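Local structure of coat protein (Sulfolobus turreted icosahedral virus, 2BBD) at residues 233-238 and 291-296; 244-249 and 276-281. The protein probably builds the icosahedral shell of the virus as its major coat protein, with a fold that indicates ancestry shared with eukaryotic and bacterial viruses. All coordinates share one frame; numbering follows the deposited sequence.

Both contacts lie in the C-terminal part of the chain, on the same side of its centre, with about 11 Å between their own centres. Contact 1 joins strands 230-237 and 293-299, the inner pair of a four-stranded antiparallel sheet. Contact 2 starts from the next strand of that sheet, 243-249, and reaches over to the irregular break in strand 270-284, an edge strand of the larger mixed sheet within this chain. Along the chain, contact 2 is nested inside the loop that contact 1 closes. One contact therefore builds a sheet, and the other fastens its edge to the facing sheet, as expected for a viral jelly-roll sandwich.

Contact 1: 233-238 and 291-296; sequences YELKIV and DSIEYD
Ile-237 and Ile-293 lie side by side and point the same way, with CD1 of Ile-237 pressed to 3.4 Å from CG1 of Ile-293, tighter than usual for two methyl or methylene carbons. On the same face the CD1 branch of Leu-235 reaches CG2 of Ile-293 at 3.7 Å. Farther along, Tyr-233 and Tyr-295 cross at about a right angle. A chi1 of 171° turns the Tyr-233 ring away from its own N and lets the phenol reach the neighbouring strand, where OH packs 3.6 Å from CB of Tyr-295; its hydrogen bond goes to NE2 of Gln-214.

The other face, with Glu-234, Lys-236, Glu-294 and Asp-296, is largely acidic. The extended Lys-236 runs alongside Glu-294 without its NZ reaching OE2. The carboxylates of Glu-234 and Asp-296 are turned 80° apart, and Glu-294 OE2 comes within 2.8 Å of Asp-296 OD1. Two acceptors so close suggest a shared proton, and Asp-244 of the next strand brings another carboxylate close to that of Glu-234. Glu-294 OE1 is held by His-201, and Val-238, just past the strand, packs its CG2 on CD of Glu-294 at 3.5 Å.

Between the two faces, the backbones are joined by hydrogen bonds: Glu-234 and Asp-296 exchange a pair, the Asp-296 N to Glu-234 O bond being short at 2.6 Å, as do Lys-236 and Glu-294, and Val-238 N closes the row on Ser-292 O at 2.8 Å. With strand axes 165° apart, this is regular antiparallel pairing between the two central strands of a four-stranded sheet, as in one wall of a viral jelly roll.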
loop_
_atom_site.group_PDB
_atom_site.type_symbol
_atom_site.label_atom_id
_atom_site.label_comp_id
_atom_site.label_asym_id
_atom_site.label_seq_id
_atom_site.Cartn_x
_atom_site.Cartn_y
_atom_site.Cartn_z
ATOM N N TYR A 233 -16.863 6.691 9.894
ATOM C CA TYR A 233 -15.525 6.288 10.323
ATOM C C TYR A 233 -15.212 7.024 11.617
ATOM O O TYR A 233 -15.505 8.210 11.756
ATOM C CB TYR A 233 -14.467 6.654 9.277
ATOM C CG TYR A 233 -13.046 6.451 9.765
ATOM C CD1 TYR A 233 -12.385 5.238 9.573
ATOM C CD2 TYR A 233 -12.367 7.471 10.442
ATOM C CE1 TYR A 233 -11.084 5.043 10.038
ATOM C CE2 TYR A 233 -11.062 7.284 10.914
ATOM C CZ TYR A 233 -10.432 6.071 10.707
ATOM O OH TYR A 233 -9.151 5.880 11.162
ATOM N N GLU A 234 -14.585 6.325 12.551
ATOM C CA GLU A 234 -14.270 6.918 13.837
ATOM C C GLU A 234 -12.900 6.483 14.359
ATOM O O GLU A 234 -12.596 5.289 14.394
ATOM C CB GLU A 234 -15.358 6.507 14.829
ATOM C CG GLU A 234 -15.379 7.250 16.146
ATOM C CD GLU A 234 -16.461 6.713 17.077
ATOM O OE1 GLU A 234 -17.528 6.299 16.574
ATOM O OE2 GLU A 234 -16.247 6.708 18.305
ATOM N N LEU A 235 -12.076 7.460 14.735
ATOM C CA LEU A 235 -10.758 7.193 15.307
ATOM C C LEU A 235 -10.898 7.657 16.750
ATOM O O LEU A 235 -11.059 8.854 17.018
ATOM C CB LEU A 235 -9.661 7.996 14.604
ATOM C CG LEU A 235 -8.261 7.648 15.124
ATOM C CD1 LEU A 235 -7.935 6.194 14.763
ATOM C CD2 LEU A 235 -7.218 8.603 14.538
ATOM N N LYS A 236 -10.835 6.712 17.680
ATOM C CA LYS A 236 -11.034 7.041 19.082
ATOM C C LYS A 236 -9.934 6.604 20.046
ATOM O O LYS A 236 -9.383 5.506 19.927
ATOM C CB LYS A 236 -12.375 6.440 19.525
ATOM C CG LYS A 236 -12.775 6.676 20.970
ATOM C CD LYS A 236 -14.055 5.899 21.269
ATOM C CE LYS A 236 -14.558 6.130 22.685
ATOM N NZ LYS A 236 -15.801 5.329 22.958
ATOM N N ILE A 237 -9.625 7.482 20.998
ATOM C CA ILE A 237 -8.626 7.204 22.025
ATOM C C ILE A 237 -9.406 6.476 23.113
ATOM O O ILE A 237 -10.307 7.051 23.722
ATOM C CB ILE A 237 -8.036 8.514 22.630
ATOM C CG1 ILE A 237 -7.500 9.424 21.520
ATOM C CG2 ILE A 237 -6.916 8.183 23.618
ATOM C CD1 ILE A 237 -6.432 8.798 20.658
ATOM N N VAL A 238 -9.071 5.213 23.350
ATOM C CA VAL A 238 -9.764 4.415 24.353
ATOM C C VAL A 238 -9.075 4.423 25.716
ATOM O O VAL A 238 -9.720 4.195 26.742
ATOM C CB VAL A 238 -9.904 2.947 23.886
ATOM C CG1 VAL A 238 -10.528 2.099 24.985
ATOM C CG2 VAL A 238 -10.761 2.883 22.632
ATOM N N ASP A 291 -3.137 -0.898 22.418
ATOM C CA ASP A 291 -4.590 -0.862 22.568
ATOM C C ASP A 291 -5.118 0.461 23.114
ATOM O O ASP A 291 -6.010 0.478 23.964
ATOM C CB ASP A 291 -5.030 -2.000 23.483
ATOM C CG ASP A 291 -4.559 -3.343 22.990
ATOM O OD1 ASP A 291 -4.665 -4.331 23.745
ATOM O OD2 ASP A 291 -4.085 -3.409 21.837
ATOM N N SER A 292 -4.582 1.569 22.620
ATOM C CA SER A 292 -5.009 2.876 23.093
ATOM C C SER A 292 -5.791 3.668 22.053
ATOM O O SER A 292 -6.557 4.568 22.397
ATOM C CB SER A 292 -3.792 3.676 23.553
ATOM O OG SER A 292 -3.144 3.006 24.620
ATOM N N ILE A 293 -5.591 3.343 20.782
ATOM C CA ILE A 293 -6.300 4.030 19.715
ATOM C C ILE A 293 -6.867 2.992 18.757
ATOM O O ILE A 293 -6.156 2.105 18.288
ATOM C CB ILE A 293 -5.375 4.996 18.951
ATOM C CG1 ILE A 293 -4.664 5.925 19.945
ATOM C CG2 ILE A 293 -6.195 5.831 17.977
ATOM C CD1 ILE A 293 -3.754 6.968 19.295
ATOM N N GLU A 294 -8.163 3.108 18.489
ATOM C CA GLU A 294 -8.875 2.190 17.612
ATOM C C GLU A 294 -9.538 2.945 16.473
ATOM O O GLU A 294 -9.766 4.155 16.567
ATOM C CB GLU A 294 -9.978 1.480 18.401
ATOM C CG GLU A 294 -10.898 2.466 19.134
ATOM C CD GLU A 294 -12.190 1.853 19.652
ATOM O OE1 GLU A 294 -12.199 0.655 20.015
ATOM O OE2 GLU A 294 -13.203 2.583 19.714
ATOM N N TYR A 295 -9.829 2.238 15.387
ATOM C CA TYR A 295 -10.564 2.854 14.293
ATOM C C TYR A 295 -11.845 2.021 14.220
ATOM O O TYR A 295 -11.814 0.795 14.367
ATOM C CB TYR A 295 -9.756 2.867 12.983
ATOM C CG TYR A 295 -9.754 1.610 12.142
ATOM C CD1 TYR A 295 -10.751 1.377 11.201
ATOM C CD2 TYR A 295 -8.705 0.691 12.232
ATOM C CE1 TYR A 295 -10.705 0.262 10.365
ATOM C CE2 TYR A 295 -8.649 -0.420 11.404
ATOM C CZ TYR A 295 -9.649 -0.630 10.475
ATOM O OH TYR A 295 -9.601 -1.741 9.665
ATOM N N ASP A 296 -12.974 2.704 14.056
ATOM C CA ASP A 296 -14.281 2.058 14.027
ATOM C C ASP A 296 -15.055 2.391 12.763
ATOM O O ASP A 296 -14.862 3.447 12.160
ATOM C CB ASP A 296 -15.105 2.518 15.235
ATOM C CG ASP A 296 -14.310 2.503 16.531
ATOM O OD1 ASP A 296 -14.505 3.420 17.355
ATOM O OD2 ASP A 296 -13.500 1.573 16.732
#

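Contact 2: 244-249 and 276-281; sequences DKIKVS and RKYFNG
Ile-246 and Tyr-278 mark where the two backbones come nearest, yet their CA atoms stay 6.8 Å apart and the segments do not pair as strands. The chain turns a corner at Lys-245, where a classic beta bulge sets both Lys-245 and Ile-246 opposite Leu-235; on the other side, the 3-10 turn at 276-277 leads into an irregular run through Tyr-278 and Phe-279.

Side chains therefore bridge the gap. Those of Ile-246 and Tyr-278 cross at about a right angle, with CD1 of Ile-246 over one face of the ring. This CD1 makes a CH-pi contact 3.8 Å from the ring centroid, displaced toward the CG end, while the other branch, CG2, meets CE2 of Tyr-278 at 3.5 Å. Val-248 touches the phenol end more loosely, its CG2 lying 4.0 Å from OH of Tyr-278. Lys-245 bends twice, at chi2 -61° and chi3 -60°, which lays CE over one face of the Phe-279 ring, 3.4 Å from its CE2, while CB and CG of Lys-245 lie near CZ. The ammonium group continues past the ring to a water, 2.6 Å from NZ of Lys-245, which in turn donates to Tyr-278 O at 2.9 Å. This water is the polar link between the segments.

Helix 250-261 follows directly, with Ser-249 OG capping the N of Ala-252. That helix flanks the tyrosine: Leu-253 packs on Tyr-278, and Glu-256 takes its hydroxyl in a hydrogen bond. Ile-273 also meets Ile-246. Tyr-278, from the irregular part of 270-284, thus sits between edge strand 243-249 and helix 250-261.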
loop_
_atom_site.group_PDB
_atom_site.type_symbol
_atom_site.label_atom_id
_atom_site.label_comp_id
_atom_site.label_asym_id
_atom_site.label_seq_id
_atom_site.Cartn_x
_atom_site.Cartn_y
_atom_site.Cartn_z
ATOM N N ASP A 244 -12.915 10.855 21.016
ATOM C CA ASP A 244 -12.885 10.738 19.563
ATOM C C ASP A 244 -11.902 11.761 19.028
ATOM O O ASP A 244 -11.853 12.884 19.519
ATOM C CB ASP A 244 -14.261 11.044 18.960
ATOM C CG ASP A 244 -15.194 9.844 18.961
ATOM O OD1 ASP A 244 -16.396 10.032 18.665
ATOM O OD2 ASP A 244 -14.735 8.716 19.239
ATOM N N LYS A 245 -11.116 11.371 18.032
ATOM C CA LYS A 245 -10.166 12.278 17.400
ATOM C C LYS A 245 -10.674 12.499 15.979
ATOM O O LYS A 245 -10.378 13.508 15.333
ATOM C CB LYS A 245 -8.766 11.663 17.373
ATOM C CG LYS A 245 -8.080 11.643 18.730
ATOM C CD LYS A 245 -7.903 13.057 19.285
ATOM C CE LYS A 245 -7.059 13.923 18.360
ATOM N NZ LYS A 245 -6.772 15.268 18.937
ATOM N N ILE A 246 -11.446 11.530 15.503
ATOM C CA ILE A 246 -12.038 11.599 14.180
ATOM C C ILE A 246 -13.393 10.907 14.221
ATOM O O ILE A 246 -13.519 9.784 14.711
ATOM C CB ILE A 246 -11.172 10.902 13.110
ATOM C CG1 ILE A 246 -9.727 11.394 13.185
ATOM C CG2 ILE A 246 -11.744 11.201 11.726
ATOM C CD1 ILE A 246 -8.803 10.749 12.164
ATOM N N LYS A 247 -14.405 11.603 13.717
ATOM C CA LYS A 247 -15.771 11.095 13.658
ATOM C C LYS A 247 -16.339 11.756 12.410
ATOM O O LYS A 247 -16.696 12.939 12.427
ATOM C CB LYS A 247 -16.559 11.531 14.890
ATOM C CG LYS A 247 -17.958 10.957 14.957
ATOM C CD LYS A 247 -17.934 9.475 15.276
ATOM C CE LYS A 247 -19.346 8.924 15.338
ATOM N NZ LYS A 247 -20.193 9.706 16.280
ATOM N N VAL A 248 -16.407 10.997 11.324
ATOM C CA VAL A 248 -16.868 11.547 10.059
ATOM C C VAL A 248 -17.690 10.542 9.278
ATOM O O VAL A 248 -17.608 9.341 9.522
ATOM C CB VAL A 248 -15.640 11.980 9.194
ATOM C CG1 VAL A 248 -16.076 12.418 7.808
ATOM C CG2 VAL A 248 -14.889 13.100 9.888
ATOM N N SER A 249 -18.491 11.040 8.342
ATOM C CA SER A 249 -19.296 10.166 7.505
ATOM C C SER A 249 -18.373 9.726 6.377
ATOM O O SER A 249 -17.401 10.406 6.059
ATOM C CB SER A 249 -20.487 10.924 6.917
ATOM O OG SER A 249 -20.031 11.972 6.077
ATOM N N ARG A 276 -2.509 13.741 9.663
ATOM C CA ARG A 276 -2.089 15.116 9.924
ATOM C C ARG A 276 -3.252 16.096 9.809
ATOM O O ARG A 276 -3.172 17.221 10.298
ATOM C CB ARG A 276 -0.976 15.548 8.969
ATOM C CG ARG A 276 -1.409 15.619 7.525
ATOM C CD ARG A 276 -0.368 16.329 6.670
ATOM N NE ARG A 276 -0.705 16.266 5.249
ATOM C CZ ARG A 276 -1.880 16.624 4.732
ATOM N NH1 ARG A 276 -2.856 17.079 5.513
ATOM N NH2 ARG A 276 -2.085 16.521 3.425
ATOM N N LYS A 277 -4.326 15.671 9.154
ATOM C CA LYS A 277 -5.500 16.520 8.996
ATOM C C LYS A 277 -6.350 16.516 10.264
ATOM O O LYS A 277 -7.312 17.274 10.375
ATOM C CB LYS A 277 -6.361 16.041 7.820
ATOM C CG LYS A 277 -5.773 16.283 6.442
ATOM C CD LYS A 277 -6.738 15.789 5.381
ATOM C CE LYS A 277 -6.178 15.918 3.973
ATOM N NZ LYS A 277 -5.981 17.331 3.548
ATOM N N TYR A 278 -6.000 15.655 11.212
ATOM C CA TYR A 278 -6.750 15.557 12.457
ATOM C C TYR A 278 -5.848 15.648 13.682
ATOM O O TYR A 278 -6.320 15.714 14.813
ATOM C CB TYR A 278 -7.547 14.252 12.494
ATOM C CG TYR A 278 -8.536 14.120 11.365
ATOM C CD1 TYR A 278 -8.139 13.661 10.108
ATOM C CD2 TYR A 278 -9.873 14.472 11.546
ATOM C CE1 TYR A 278 -9.055 13.558 9.060
ATOM C CE2 TYR A 278 -10.791 14.376 10.507
ATOM C CZ TYR A 278 -10.378 13.920 9.270
ATOM O OH TYR A 278 -11.286 13.849 8.246
ATOM N N PHE A 279 -4.544 15.632 13.447
ATOM C CA PHE A 279 -3.561 15.750 14.515
ATOM C C PHE A 279 -2.582 16.801 14.024
ATOM O O PHE A 279 -2.604 17.157 12.849
ATOM C CB PHE A 279 -2.808 14.434 14.732
ATOM C CG PHE A 279 -3.628 13.353 15.374
ATOM C CD1 PHE A 279 -4.462 12.545 14.611
ATOM C CD2 PHE A 279 -3.551 13.134 16.749
ATOM C CE1 PHE A 279 -5.206 11.531 15.204
ATOM C CE2 PHE A 279 -4.293 12.123 17.359
ATOM C CZ PHE A 279 -5.122 11.319 16.584
ATOM N N ASN A 280 -1.733 17.314 14.905
ATOM C CA ASN A 280 -0.758 18.300 14.464
ATOM C C ASN A 280 0.433 17.486 13.976
ATOM O O ASN A 280 1.313 17.116 14.754
ATOM C CB ASN A 280 -0.361 19.226 15.613
ATOM C CG ASN A 280 0.567 20.335 15.162
ATOM O OD1 ASN A 280 1.783 20.149 15.082
ATOM N ND2 ASN A 280 -0.004 21.496 14.842
ATOM N N GLY A 281 0.439 17.199 12.677
ATOM C CA GLY A 281 1.496 16.388 12.098
ATOM C C GLY A 281 0.994 14.956 12.045
ATOM O O GLY A 281 -0.195 14.717 12.256
HETATM O O HOH W 1 -5.433 16.847 17.323
#